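Local coordinates for D-isomer specific 2-hydroxyacid dehydrogenase family protein (Desulfovibrio vulgaris, PDB 5TX7) that probably catalyses the NAD(P)-dependent interconversion of D-2-hydroxy acids and 2-keto acids, at residues A[2-7]-A[26-31]; A[46-51]-A[67-72]; A[20-25]-A[301-306]; A[53-58]-A[77-82]. All blocks are in the same frame, centred on the assembly; numbering follows the deposited sequence.

From the N terminus, interaction 1 comes first. It pairs strands 3-6 and 27-30 and closes a loop that contains helix 20-23. That helix also opens interaction 3, so interactions 1 and 3 cross. Next, interaction 2 pairs strands 48-51 and 69-72. Interaction 4 joins the loops that follow these two strands, so interactions 2 and 4 cross as well. Both lie within the long span of chain between 20-25 and 301-306, which interaction 3 closes with helix 292-310. Strands 3-6 and 48-51 are neighbours, so interactions 1 and 2 share one parallel sheet. Interaction 3 joins helices beside that sheet, and interaction 4 ties together loops at its end.

Interaction 1. Residues A[2-7]-A[26-31]; sequences MRIVAL and GELVVH
I4 and L28 sit opposite each other on two parallel strands joined by backbone bonds and apolar packing. The backbone bonds form a ladder. E27 N donates to M2 O (2.7 Å) and I4 N donates to E27 O (2.8 Å). V29 N then donates to I4 O, A6 N to V29 O, and H31 N to A6 O, each 2.9 Å long. Strands 3-6 and 27-30 run parallel, 17° apart.

The second kind is apolar packing. With CG1 of I4 beside the backbone N (chi1 -55°), CG2 falls anti to that N and meets CD1 of L28 at 3.7 Å. Further along this face, CB of A6 approaches CG1 of V30 at 4.2 Å. I22 of helix 20-23 covers I4 and L28 from the same face.

On the other face, CG1 of V5 comes to the edge of the H31 ring, in its plane, 4.0 Å from ND1. V29 and E27 share this face but are exposed.

The other edge of strand 3-6 bonds to strand 48-51, while 27-30 is an outermost strand within this chain. Strand 3-6, helix 20-23 and strand 27-30 form a beta-alpha-beta crossover, as expected in the flavodoxin-like, substrate-binding domain of this family.

Interaction 2. Residues A[46-51]-A[67-72]; sequences AHVVLT and LRFVSV
V49 overlaps L67, and the two side chains run across each other nearly perpendicularly. CG2 of V49 meets CD1 of L67 at 3.6 Å. L67 has CG anti to its backbone N (chi1 -177°), and the turn at chi2 (54°) brings CD1 back over the partner strand, where it also touches the carbonyl of H47. On this face CG1 of V70 lies against CG2 of T51 at 4.1 Å. OG1 of T51 turns to a different partner and bonds to V54 O.

The backbones are joined as parallel strands. V49 N donates to F69 O at 3.0 Å, S71 N to V49 O at 3.1 Å, and T51 N to S71 O at 3.3 Å. Where the strands begin, H47 O takes a bond from R68 N (2.8 Å) and a weak one from F69 N.

Strand 48-51, helix 58-62 and strand 69-72 make a beta-alpha-beta unit. Strand 48-51 is central in the parallel sheet and 69-72 lies between it and 92-93, consistent with the flavodoxin-like substrate-binding domain of this family.

The opposite face looks to helix 292-310. V48 and F69 run alongside each other there, with CG1 of V48 3.9 Å from CD2 of F69. The F69 ring also stacks with F309. CD2 of L50 packs on CB of S71 at 3.7 Å, and OG of S71 bonds to ND2 of N305.

Interaction 3. Residues A[20-25]-A[301-306]; sequences APIEEL and STAANI
I22 and I306 meet in the tight part of this contact, where I22 lies crosswise to I306. CG1 of I22 lies beside the backbone N (chi1 -50°), and a further bend at chi2 (-69°) carries CD1 against the partner helix. This one methyl group touches CD1 of I306 at 3.7 Å, the backbone N of A303 at 3.6 Å and CG2 of T302 at 3.8 Å.

The CB of A303 is directed toward 20-25. Its small size allows close approach, and it meets CB of P21 at 3.7 Å. One turn on along helix 292-310, CG2 of I306 meets CD1 of L25 at 3.8 Å. The contact is van der Waals packing, largely apolar. No hydrogen bond crosses the two segments.

The other side is different. Segment 20-25 turns E23 and E24 to solvent; on helix 292-310, A304 points away. There the polar groups turn to their own neighbours: OG1 of T302 bonds to L298 O, and ND2 of N305 to N94 O.

I306 also packs on L50. Helix 292-310 thus returns late in the chain to pack on the N-terminal sheet layer, an arrangement characteristic of the substrate-binding domain in this family.

Interaction 4. Residues A[53-58]-A[77-82]; sequences KVPLDM and YDKVDV
K79 starts beside P55 and ends at the carbonyl of K53. Its CB is 4.1 Å from CA of P55. The chain runs straight through chi2 and then bends at chi3 (94°). CD and CE pass close by K53 O, each 3.4 Å away. NZ completes the path with a hydrogen bond of 2.8 Å to K53 O. It approaches in the carbonyl plane, with a C=O...N angle of 157°. K53 sends its own side chain away from this contact, and it makes a cation-pi contact with W136 of the second subunit.

The backbones meet next to this lysine. L56 N donates to K79 O at 3.1 Å, and D81 N donates to L56 O at 2.9 Å. These two bonds form a single bridge between L56 and V80. The side chains of these residues touch at 4.4 Å, CB of L56 to CG1 of V80. Both also pack on T51 of the sheet.

Each loop then leads into a helix. D57 is the N-cap of helix 58-62 and its OD1 accepts from A60 N. D81 is the N-cap of helix 82-87 and its OD1 accepts from A84 N. CB of D81 sits 3.7 Å from L56 O. Both loops connect strand to helix at the C-terminal ends of neighbouring parallel strands, as in other parallel alpha/beta domains, here probably the substrate-binding one.

Interaction 1. Residues A[2-7]-A[26-31]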
loop_
_atom_site.group_PDB
_atom_site.type_symbol
_atom_site.label_atom_id
_atom_site.label_comp_id
_atom_site.label_asym_id
_atom_site.label_seq_id
_atom_site.Cartn_x
_atom_site.Cartn_y
_atom_site.Cartn_z
ATOM N N MET A 2 -26.950 32.293 -14.629
ATOM C CA MET A 2 -26.253 31.394 -15.541
ATOM C C MET A 2 -26.662 29.939 -15.329
ATOM O O MET A 2 -26.832 29.489 -14.210
ATOM C CB MET A 2 -24.749 31.531 -15.291
ATOM C CG MET A 2 -23.873 30.538 -16.035
ATOM S SD MET A 2 -22.228 31.207 -16.210
ATOM C CE MET A 2 -22.491 32.285 -17.634
ATOM N N ARG A 3 -26.738 29.180 -16.409
ATOM C CA ARG A 3 -27.284 27.834 -16.424
ATOM C C ARG A 3 -26.139 26.876 -16.688
ATOM O O ARG A 3 -25.452 27.011 -17.697
ATOM C CB ARG A 3 -28.342 27.738 -17.522
ATOM C CG ARG A 3 -29.646 27.055 -17.115
ATOM C CD ARG A 3 -30.757 27.366 -18.107
ATOM N NE ARG A 3 -31.163 28.773 -18.034
ATOM C CZ ARG A 3 -31.545 29.545 -19.062
ATOM N NH1 ARG A 3 -31.567 29.098 -20.323
ATOM N NH2 ARG A 3 -31.899 30.811 -18.819
ATOM N N ILE A 4 -25.931 25.928 -15.773
ATOM C CA ILE A 4 -24.805 24.986 -15.824
ATOM C C ILE A 4 -25.336 23.554 -15.847
ATOM O O ILE A 4 -26.160 23.193 -15.011
ATOM C CB ILE A 4 -23.873 25.144 -14.595
ATOM C CG1 ILE A 4 -23.395 26.599 -14.478
ATOM C CG2 ILE A 4 -22.663 24.257 -14.742
ATOM C CD1 ILE A 4 -22.528 26.926 -13.293
ATOM N N VAL A 5 -24.836 22.729 -16.761
ATOM C CA VAL A 5 -25.270 21.329 -16.852
ATOM C C VAL A 5 -24.072 20.375 -16.785
ATOM O O VAL A 5 -23.125 20.500 -17.576
ATOM C CB VAL A 5 -26.077 21.067 -18.133
ATOM C CG1 VAL A 5 -26.531 19.617 -18.214
ATOM C CG2 VAL A 5 -27.298 21.972 -18.162
ATOM N N ALA A 6 -24.127 19.433 -15.836
ATOM C CA ALA A 6 -23.165 18.326 -15.769
ATOM C C ALA A 6 -23.797 17.079 -16.414
ATOM O O ALA A 6 -24.812 16.550 -15.927
ATOM C CB ALA A 6 -22.767 18.054 -14.328
ATOM N N LEU A 7 -23.205 16.636 -17.517
ATOM C CA LEU A 7 -23.752 15.533 -18.303
ATOM C C LEU A 7 -23.407 14.156 -17.734
ATOM O O LEU A 7 -24.128 13.201 -17.981
ATOM C CB LEU A 7 -23.310 15.639 -19.776
ATOM C CG LEU A 7 -23.816 16.876 -20.527
ATOM C CD1 LEU A 7 -23.171 16.977 -21.902
ATOM C CD2 LEU A 7 -25.340 16.882 -20.652
ATOM N N GLY A 26 -24.199 29.674 -10.459
ATOM C CA GLY A 26 -25.296 29.545 -11.397
ATOM C C GLY A 26 -26.289 28.495 -10.968
ATOM O O GLY A 26 -26.233 27.988 -9.860
ATOM N N GLU A 27 -27.208 28.189 -11.868
ATOM C CA GLU A 27 -28.211 27.157 -11.664
ATOM C C GLU A 27 -27.649 25.879 -12.238
ATOM O O GLU A 27 -27.401 25.807 -13.435
ATOM C CB GLU A 27 -29.541 27.527 -12.339
ATOM C CG GLU A 27 -30.432 28.436 -11.500
ATOM C CD GLU A 27 -30.561 27.959 -10.048
ATOM O OE1 GLU A 27 -30.981 26.793 -9.844
ATOM O OE2 GLU A 27 -30.211 28.730 -9.113
ATOM N N LEU A 28 -27.445 24.880 -11.387
ATOM C CA LEU A 28 -26.839 23.618 -11.805
ATOM C C LEU A 28 -27.863 22.510 -11.949
ATOM O O LEU A 28 -28.758 22.391 -11.121
ATOM C CB LEU A 28 -25.799 23.181 -10.783
ATOM C CG LEU A 28 -25.022 21.892 -11.033
ATOM C CD1 LEU A 28 -24.193 21.980 -12.290
ATOM C CD2 LEU A 28 -24.126 21.662 -9.849
ATOM N N VAL A 29 -27.723 21.716 -13.007
ATOM C CA VAL A 29 -28.433 20.450 -13.138
ATOM C C VAL A 29 -27.371 19.367 -13.307
ATOM O O VAL A 29 -26.462 19.527 -14.126
ATOM C CB VAL A 29 -29.397 20.451 -14.327
ATOM C CG1 VAL A 29 -30.132 19.137 -14.408
ATOM C CG2 VAL A 29 -30.428 21.544 -14.166
ATOM N N VAL A 30 -27.462 18.292 -12.522
ATOM C CA VAL A 30 -26.483 17.212 -12.572
ATOM C C VAL A 30 -27.148 15.923 -13.011
ATOM O O VAL A 30 -27.947 15.369 -12.279
ATOM C CB VAL A 30 -25.823 16.978 -11.200
ATOM C CG1 VAL A 30 -24.767 15.873 -11.306
ATOM C CG2 VAL A 30 -25.212 18.269 -10.657
ATOM N N HIS A 31 -26.814 15.458 -14.213
ATOM C CA HIS A 31 -27.197 14.128 -14.666
ATOM C C HIS A 31 -26.077 13.162 -14.308
ATOM O O HIS A 31 -24.897 13.505 -14.440
ATOM C CB HIS A 31 -27.425 14.090 -16.167
ATOM C CG HIS A 31 -28.546 14.962 -16.623
ATOM N ND1 HIS A 31 -28.343 16.216 -17.148
ATOM C CD2 HIS A 31 -29.880 14.751 -16.657
ATOM C CE1 HIS A 31 -29.502 16.754 -17.472
ATOM N NE2 HIS A 31 -30.451 15.888 -17.179
#

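Interaction 2. Residues A[46-51]-A[67-72]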
loop_
_atom_site.group_PDB
_atom_site.type_symbol
_atom_site.label_atom_id
_atom_site.label_comp_id
_atom_site.label_asym_id
_atom_site.label_seq_id
_atom_site.Cartn_x
_atom_site.Cartn_y
_atom_site.Cartn_z
ATOM N N ALA A 46 -28.100 25.539 -21.840
ATOM C CA ALA A 46 -26.977 25.699 -20.923
ATOM C C ALA A 46 -25.930 26.683 -21.445
ATOM O O ALA A 46 -25.489 26.563 -22.579
ATOM C CB ALA A 46 -26.323 24.345 -20.670
ATOM N N HIS A 47 -25.520 27.619 -20.590
ATOM C CA HIS A 47 -24.384 28.502 -20.847
ATOM C C HIS A 47 -23.072 27.709 -20.724
ATOM O O HIS A 47 -22.125 27.934 -21.494
ATOM C CB HIS A 47 -24.295 29.621 -19.812
ATOM C CG HIS A 47 -25.417 30.608 -19.837
ATOM N ND1 HIS A 47 -26.736 30.286 -19.557
ATOM C CD2 HIS A 47 -25.386 31.950 -20.009
ATOM C CE1 HIS A 47 -27.470 31.386 -19.608
ATOM N NE2 HIS A 47 -26.675 32.410 -19.872
ATOM N N VAL A 48 -23.019 26.820 -19.718
ATOM C CA VAL A 48 -21.827 26.046 -19.375
ATOM C C VAL A 48 -22.165 24.562 -19.313
ATOM O O VAL A 48 -23.112 24.173 -18.613
ATOM C CB VAL A 48 -21.268 26.430 -17.976
ATOM C CG1 VAL A 48 -19.993 25.659 -17.670
ATOM C CG2 VAL A 48 -20.998 27.913 -17.897
ATOM N N VAL A 49 -21.379 23.745 -20.010
ATOM C CA VAL A 49 -21.523 22.298 -19.965
ATOM C C VAL A 49 -20.280 21.694 -19.282
ATOM O O VAL A 49 -19.135 22.055 -19.602
ATOM C CB VAL A 49 -21.717 21.710 -21.383
ATOM C CG1 VAL A 49 -21.458 20.198 -21.421
ATOM C CG2 VAL A 49 -23.112 22.013 -21.878
ATOM N N LEU A 50 -20.515 20.773 -18.345
ATOM C CA LEU A 50 -19.441 19.995 -17.705
ATOM C C LEU A 50 -19.524 18.552 -18.208
ATOM O O LEU A 50 -20.601 17.946 -18.180
ATOM C CB LEU A 50 -19.583 20.021 -16.195
ATOM C CG LEU A 50 -19.740 21.413 -15.564
ATOM C CD1 LEU A 50 -20.026 21.261 -14.071
ATOM C CD2 LEU A 50 -18.499 22.277 -15.838
ATOM N N THR A 51 -18.401 18.040 -18.709
ATOM C CA THR A 51 -18.319 16.679 -19.197
ATOM C C THR A 51 -17.033 16.046 -18.668
ATOM O O THR A 51 -15.995 16.687 -18.612
ATOM C CB THR A 51 -18.342 16.607 -20.741
ATOM O OG1 THR A 51 -18.189 15.250 -21.167
ATOM C CG2 THR A 51 -17.223 17.449 -21.397
ATOM N N LEU A 67 -24.507 27.591 -25.940
ATOM C CA LEU A 67 -23.336 27.110 -25.208
ATOM C C LEU A 67 -22.184 28.093 -25.318
ATOM O O LEU A 67 -21.734 28.399 -26.412
ATOM C CB LEU A 67 -22.908 25.731 -25.730
ATOM C CG LEU A 67 -21.727 25.025 -25.047
ATOM C CD1 LEU A 67 -21.964 24.925 -23.554
ATOM C CD2 LEU A 67 -21.523 23.657 -25.664
ATOM N N ARG A 68 -21.727 28.599 -24.176
ATOM C CA ARG A 68 -20.638 29.569 -24.126
ATOM C C ARG A 68 -19.337 29.042 -23.533
ATOM O O ARG A 68 -18.294 29.619 -23.810
ATOM C CB ARG A 68 -21.091 30.828 -23.385
ATOM C CG ARG A 68 -22.369 31.470 -23.926
ATOM C CD ARG A 68 -22.458 31.548 -25.458
ATOM N NE ARG A 68 -23.661 32.255 -25.899
ATOM C CZ ARG A 68 -23.952 32.598 -27.155
ATOM N NH1 ARG A 68 -23.120 32.304 -28.157
ATOM N NH2 ARG A 68 -25.085 33.268 -27.408
ATOM N N PHE A 69 -19.367 27.946 -22.766
ATOM C CA PHE A 69 -18.156 27.439 -22.101
ATOM C C PHE A 69 -18.241 25.962 -21.736
ATOM O O PHE A 69 -19.240 25.508 -21.167
ATOM C CB PHE A 69 -17.875 28.262 -20.835
ATOM C CG PHE A 69 -16.628 27.850 -20.097
ATOM C CD1 PHE A 69 -15.389 27.841 -20.736
ATOM C CD2 PHE A 69 -16.680 27.496 -18.749
ATOM C CE1 PHE A 69 -14.238 27.477 -20.053
ATOM C CE2 PHE A 69 -15.520 27.130 -18.083
ATOM C CZ PHE A 69 -14.308 27.120 -18.731
ATOM N N VAL A 70 -17.186 25.218 -22.059
ATOM C CA VAL A 70 -17.093 23.815 -21.654
ATOM C C VAL A 70 -15.933 23.614 -20.683
ATOM O O VAL A 70 -14.803 24.035 -20.961
ATOM C CB VAL A 70 -16.924 22.900 -22.866
ATOM C CG1 VAL A 70 -16.787 21.442 -22.421
ATOM C CG2 VAL A 70 -18.111 23.079 -23.808
ATOM N N SER A 71 -16.212 23.006 -19.537
ATOM C CA SER A 71 -15.137 22.582 -18.649
ATOM C C SER A 71 -15.136 21.056 -18.562
ATOM O O SER A 71 -16.177 20.439 -18.325
ATOM C CB SER A 71 -15.264 23.214 -17.264
ATOM O OG SER A 71 -14.002 23.189 -16.598
ATOM N N VAL A 72 -13.964 20.469 -18.778
ATOM C CA VAL A 72 -13.803 19.031 -18.772
ATOM C C VAL A 72 -13.308 18.584 -17.405
ATOM O O VAL A 72 -12.310 19.113 -16.897
ATOM C CB VAL A 72 -12.816 18.579 -19.854
ATOM C CG1 VAL A 72 -12.652 17.061 -19.841
ATOM C CG2 VAL A 72 -13.290 19.060 -21.216
#

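Interaction 3. Residues A[20-25]-A[301-306]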
loop_
_atom_site.group_PDB
_atom_site.type_symbol
_atom_site.label_atom_id
_atom_site.label_comp_id
_atom_site.label_asym_id
_atom_site.label_seq_id
_atom_site.Cartn_x
_atom_site.Cartn_y
_atom_site.Cartn_z
ATOM N N ALA A 20 -21.493 22.242 -4.138
ATOM C CA ALA A 20 -21.628 23.621 -3.644
ATOM C C ALA A 20 -20.745 24.681 -4.342
ATOM O O ALA A 20 -21.235 25.777 -4.640
ATOM C CB ALA A 20 -21.429 23.673 -2.135
ATOM N N PRO A 21 -19.466 24.368 -4.618
ATOM C CA PRO A 21 -18.642 25.368 -5.321
ATOM C C PRO A 21 -19.160 25.754 -6.706
ATOM O O PRO A 21 -19.005 26.902 -7.106
ATOM C CB PRO A 21 -17.270 24.687 -5.427
ATOM C CG PRO A 21 -17.249 23.714 -4.295
ATOM C CD PRO A 21 -18.663 23.214 -4.178
ATOM N N ILE A 22 -19.770 24.807 -7.420
ATOM C CA ILE A 22 -20.400 25.069 -8.719
ATOM C C ILE A 22 -21.771 25.762 -8.525
ATOM O O ILE A 22 -22.110 26.668 -9.269
ATOM C CB ILE A 22 -20.620 23.779 -9.542
ATOM C CG1 ILE A 22 -19.348 22.912 -9.633
ATOM C CG2 ILE A 22 -21.126 24.107 -10.944
ATOM C CD1 ILE A 22 -18.214 23.467 -10.447
ATOM N N GLU A 23 -22.548 25.330 -7.539
ATOM C CA GLU A 23 -23.873 25.908 -7.261
ATOM C C GLU A 23 -23.861 27.393 -6.886
ATOM O O GLU A 23 -24.839 28.084 -7.127
ATOM C CB GLU A 23 -24.612 25.109 -6.192
ATOM C CG GLU A 23 -25.043 23.737 -6.683
ATOM C CD GLU A 23 -25.480 22.773 -5.578
ATOM O OE1 GLU A 23 -24.913 22.791 -4.445
ATOM O OE2 GLU A 23 -26.315 21.917 -5.906
ATOM N N GLU A 24 -22.753 27.876 -6.322
ATOM C CA GLU A 24 -22.558 29.316 -6.072
ATOM C C GLU A 24 -22.544 30.183 -7.337
ATOM O O GLU A 24 -22.773 31.378 -7.244
ATOM C CB GLU A 24 -21.244 29.571 -5.314
ATOM C CG GLU A 24 -21.331 29.496 -3.802
ATOM C CD GLU A 24 -19.990 29.171 -3.141
ATOM O OE1 GLU A 24 -18.932 29.640 -3.655
ATOM O OE2 GLU A 24 -20.007 28.443 -2.105
ATOM N N LEU A 25 -22.260 29.590 -8.497
ATOM C CA LEU A 25 -21.957 30.326 -9.736
ATOM C C LEU A 25 -23.075 30.304 -10.781
ATOM O O LEU A 25 -22.904 30.829 -11.884
ATOM C CB LEU A 25 -20.702 29.715 -10.372
ATOM C CG LEU A 25 -19.474 29.564 -9.487
ATOM C CD1 LEU A 25 -18.390 28.816 -10.227
ATOM C CD2 LEU A 25 -18.967 30.925 -9.060
ATOM N N SER A 301 -11.331 23.089 -8.712
ATOM C CA SER A 301 -10.667 23.589 -9.921
ATOM C C SER A 301 -11.652 23.841 -11.053
ATOM O O SER A 301 -11.487 24.789 -11.805
ATOM C CB SER A 301 -9.581 22.620 -10.404
ATOM O OG SER A 301 -8.512 22.517 -9.476
ATOM N N THR A 302 -12.670 22.994 -11.169
ATOM C CA THR A 302 -13.774 23.224 -12.099
ATOM C C THR A 302 -14.561 24.511 -11.747
ATOM O O THR A 302 -14.926 25.277 -12.651
ATOM C CB THR A 302 -14.706 22.006 -12.134
ATOM O OG1 THR A 302 -13.936 20.862 -12.546
ATOM C CG2 THR A 302 -15.867 22.209 -13.090
ATOM N N ALA A 303 -14.811 24.757 -10.461
ATOM C CA ALA A 303 -15.444 26.020 -10.043
ATOM C C ALA A 303 -14.563 27.231 -10.388
ATOM O O ALA A 303 -15.071 28.264 -10.851
ATOM C CB ALA A 303 -15.765 26.012 -8.560
ATOM N N ALA A 304 -13.246 27.083 -10.196
ATOM C CA ALA A 304 -12.279 28.135 -10.557
ATOM C C ALA A 304 -12.281 28.458 -12.038
ATOM O O ALA A 304 -12.242 29.633 -12.402
ATOM C CB ALA A 304 -10.880 27.733 -10.131
ATOM N N ASN A 305 -12.316 27.408 -12.878
ATOM C CA ASN A 305 -12.424 27.542 -14.337
ATOM C C ASN A 305 -13.676 28.330 -14.748
ATOM O O ASN A 305 -13.609 29.218 -15.593
ATOM C CB ASN A 305 -12.489 26.149 -15.018
ATOM C CG ASN A 305 -11.150 25.398 -15.026
ATOM O OD1 ASN A 305 -10.127 25.904 -14.585
ATOM N ND2 ASN A 305 -11.163 24.181 -15.553
ATOM N N ILE A 306 -14.819 27.982 -14.156
ATOM C CA ILE A 306 -16.104 28.643 -14.445
ATOM C C ILE A 306 -16.089 30.086 -13.948
ATOM O O ILE A 306 -16.547 30.982 -14.654
ATOM C CB ILE A 306 -17.297 27.889 -13.809
ATOM C CG1 ILE A 306 -17.452 26.491 -14.413
ATOM C CG2 ILE A 306 -18.598 28.661 -13.993
ATOM C CD1 ILE A 306 -18.298 25.556 -13.558
#

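Interaction 4. Residues A[53-58]-A[77-82]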
loop_
_atom_site.group_PDB
_atom_site.type_symbol
_atom_site.label_atom_id
_atom_site.label_comp_id
_atom_site.label_asym_id
_atom_site.label_seq_id
_atom_site.Cartn_x
_atom_site.Cartn_y
_atom_site.Cartn_z
ATOM N N LYS A 53 -16.509 12.245 -19.554
ATOM C CA LYS A 53 -16.306 11.382 -20.719
ATOM C C LYS A 53 -17.458 11.429 -21.722
ATOM O O LYS A 53 -17.467 10.642 -22.662
ATOM C CB LYS A 53 -16.079 9.922 -20.263
ATOM C CG LYS A 53 -14.858 9.694 -19.400
ATOM C CD LYS A 53 -13.553 9.996 -20.123
ATOM C CE LYS A 53 -12.340 9.745 -19.223
ATOM N NZ LYS A 53 -12.022 10.917 -18.354
ATOM N N VAL A 54 -18.424 12.326 -21.542
ATOM C CA VAL A 54 -19.500 12.477 -22.528
ATOM C C VAL A 54 -18.917 13.194 -23.751
ATOM O O VAL A 54 -18.314 14.255 -23.611
ATOM C CB VAL A 54 -20.700 13.241 -21.968
ATOM C CG1 VAL A 54 -21.734 13.496 -23.063
ATOM C CG2 VAL A 54 -21.330 12.439 -20.831
ATOM N N PRO A 55 -19.060 12.596 -24.938
ATOM C CA PRO A 55 -18.424 13.175 -26.123
ATOM C C PRO A 55 -19.147 14.405 -26.659
ATOM O O PRO A 55 -20.364 14.448 -26.595
ATOM C CB PRO A 55 -18.458 12.026 -27.146
ATOM C CG PRO A 55 -19.568 11.151 -26.693
ATOM C CD PRO A 55 -19.659 11.279 -25.214
ATOM N N LEU A 56 -18.390 15.388 -27.151
ATOM C CA LEU A 56 -18.947 16.573 -27.807
ATOM C C LEU A 56 -18.215 16.829 -29.115
ATOM O O LEU A 56 -17.052 17.229 -29.118
ATOM C CB LEU A 56 -18.825 17.789 -26.902
ATOM C CG LEU A 56 -19.572 17.714 -25.572
ATOM C CD1 LEU A 56 -19.113 18.850 -24.668
ATOM C CD2 LEU A 56 -21.081 17.748 -25.804
ATOM N N ASP A 57 -18.911 16.584 -30.217
ATOM C CA ASP A 57 -18.377 16.781 -31.573
ATOM C C ASP A 57 -18.906 18.087 -32.172
ATOM O O ASP A 57 -19.613 18.833 -31.506
ATOM C CB ASP A 57 -18.737 15.560 -32.450
ATOM C CG ASP A 57 -20.244 15.392 -32.677
ATOM O OD1 ASP A 57 -21.065 16.060 -32.023
ATOM O OD2 ASP A 57 -20.617 14.573 -33.525
ATOM N N MET A 58 -18.565 18.372 -33.429
ATOM C CA MET A 58 -19.028 19.586 -34.125
ATOM C C MET A 58 -20.540 19.679 -34.193
ATOM O O MET A 58 -21.112 20.750 -34.014
ATOM C CB MET A 58 -18.508 19.608 -35.572
ATOM C CG MET A 58 -19.016 20.749 -36.459
ATOM S SD MET A 58 -18.400 22.347 -35.902
ATOM C CE MET A 58 -16.779 22.365 -36.676
ATOM N N TYR A 77 -9.083 15.264 -22.577
ATOM C CA TYR A 77 -10.251 15.815 -23.263
ATOM C C TYR A 77 -10.380 15.187 -24.662
ATOM O O TYR A 77 -10.860 15.826 -25.601
ATOM C CB TYR A 77 -10.152 17.357 -23.312
ATOM C CG TYR A 77 -8.810 17.866 -23.774
ATOM C CD1 TYR A 77 -8.531 18.037 -25.138
ATOM C CD2 TYR A 77 -7.811 18.168 -22.861
ATOM C CE1 TYR A 77 -7.291 18.475 -25.567
ATOM C CE2 TYR A 77 -6.565 18.615 -23.279
ATOM C CZ TYR A 77 -6.306 18.771 -24.633
ATOM O OH TYR A 77 -5.063 19.210 -25.062
ATOM N N ASP A 78 -9.993 13.914 -24.781
ATOM C CA ASP A 78 -9.879 13.248 -26.093
ATOM C C ASP A 78 -11.232 13.064 -26.783
ATOM O O ASP A 78 -11.286 12.989 -28.002
ATOM C CB ASP A 78 -9.141 11.893 -25.977
ATOM C CG ASP A 78 -8.281 11.577 -27.224
ATOM O OD1 ASP A 78 -7.481 12.450 -27.657
ATOM O OD2 ASP A 78 -8.395 10.452 -27.772
ATOM N N LYS A 79 -12.315 12.993 -26.000
ATOM C CA LYS A 79 -13.684 12.856 -26.525
ATOM C C LYS A 79 -14.382 14.206 -26.833
ATOM O O LYS A 79 -15.526 14.219 -27.254
ATOM C CB LYS A 79 -14.526 11.985 -25.577
ATOM C CG LYS A 79 -14.026 10.536 -25.497
ATOM C CD LYS A 79 -14.755 9.670 -24.469
ATOM C CE LYS A 79 -15.919 8.877 -25.073
ATOM N NZ LYS A 79 -16.866 8.312 -24.052
ATOM N N VAL A 80 -13.688 15.325 -26.633
ATOM C CA VAL A 80 -14.213 16.641 -26.950
ATOM C C VAL A 80 -13.464 17.231 -28.140
ATOM O O VAL A 80 -12.265 17.439 -28.067
ATOM C CB VAL A 80 -14.066 17.598 -25.752
ATOM C CG1 VAL A 80 -14.634 18.979 -26.085
ATOM C CG2 VAL A 80 -14.786 17.024 -24.533
ATOM N N ASP A 81 -14.179 17.518 -29.229
ATOM C CA ASP A 81 -13.582 18.189 -30.381
ATOM C C ASP A 81 -13.372 19.664 -30.040
ATOM O O ASP A 81 -14.190 20.510 -30.392
ATOM C CB ASP A 81 -14.449 18.016 -31.634
ATOM C CG ASP A 81 -13.747 18.497 -32.901
ATOM O OD1 ASP A 81 -12.737 19.235 -32.791
ATOM O OD2 ASP A 81 -14.193 18.145 -34.015
ATOM N N VAL A 82 -12.270 19.946 -29.346
ATOM C CA VAL A 82 -12.003 21.289 -28.829
ATOM C C VAL A 82 -11.651 22.284 -29.932
ATOM O O VAL A 82 -11.807 23.494 -29.737
ATOM C CB VAL A 82 -10.932 21.323 -27.707
ATOM C CG1 VAL A 82 -11.339 20.429 -26.537
ATOM C CG2 VAL A 82 -9.545 20.946 -28.215
#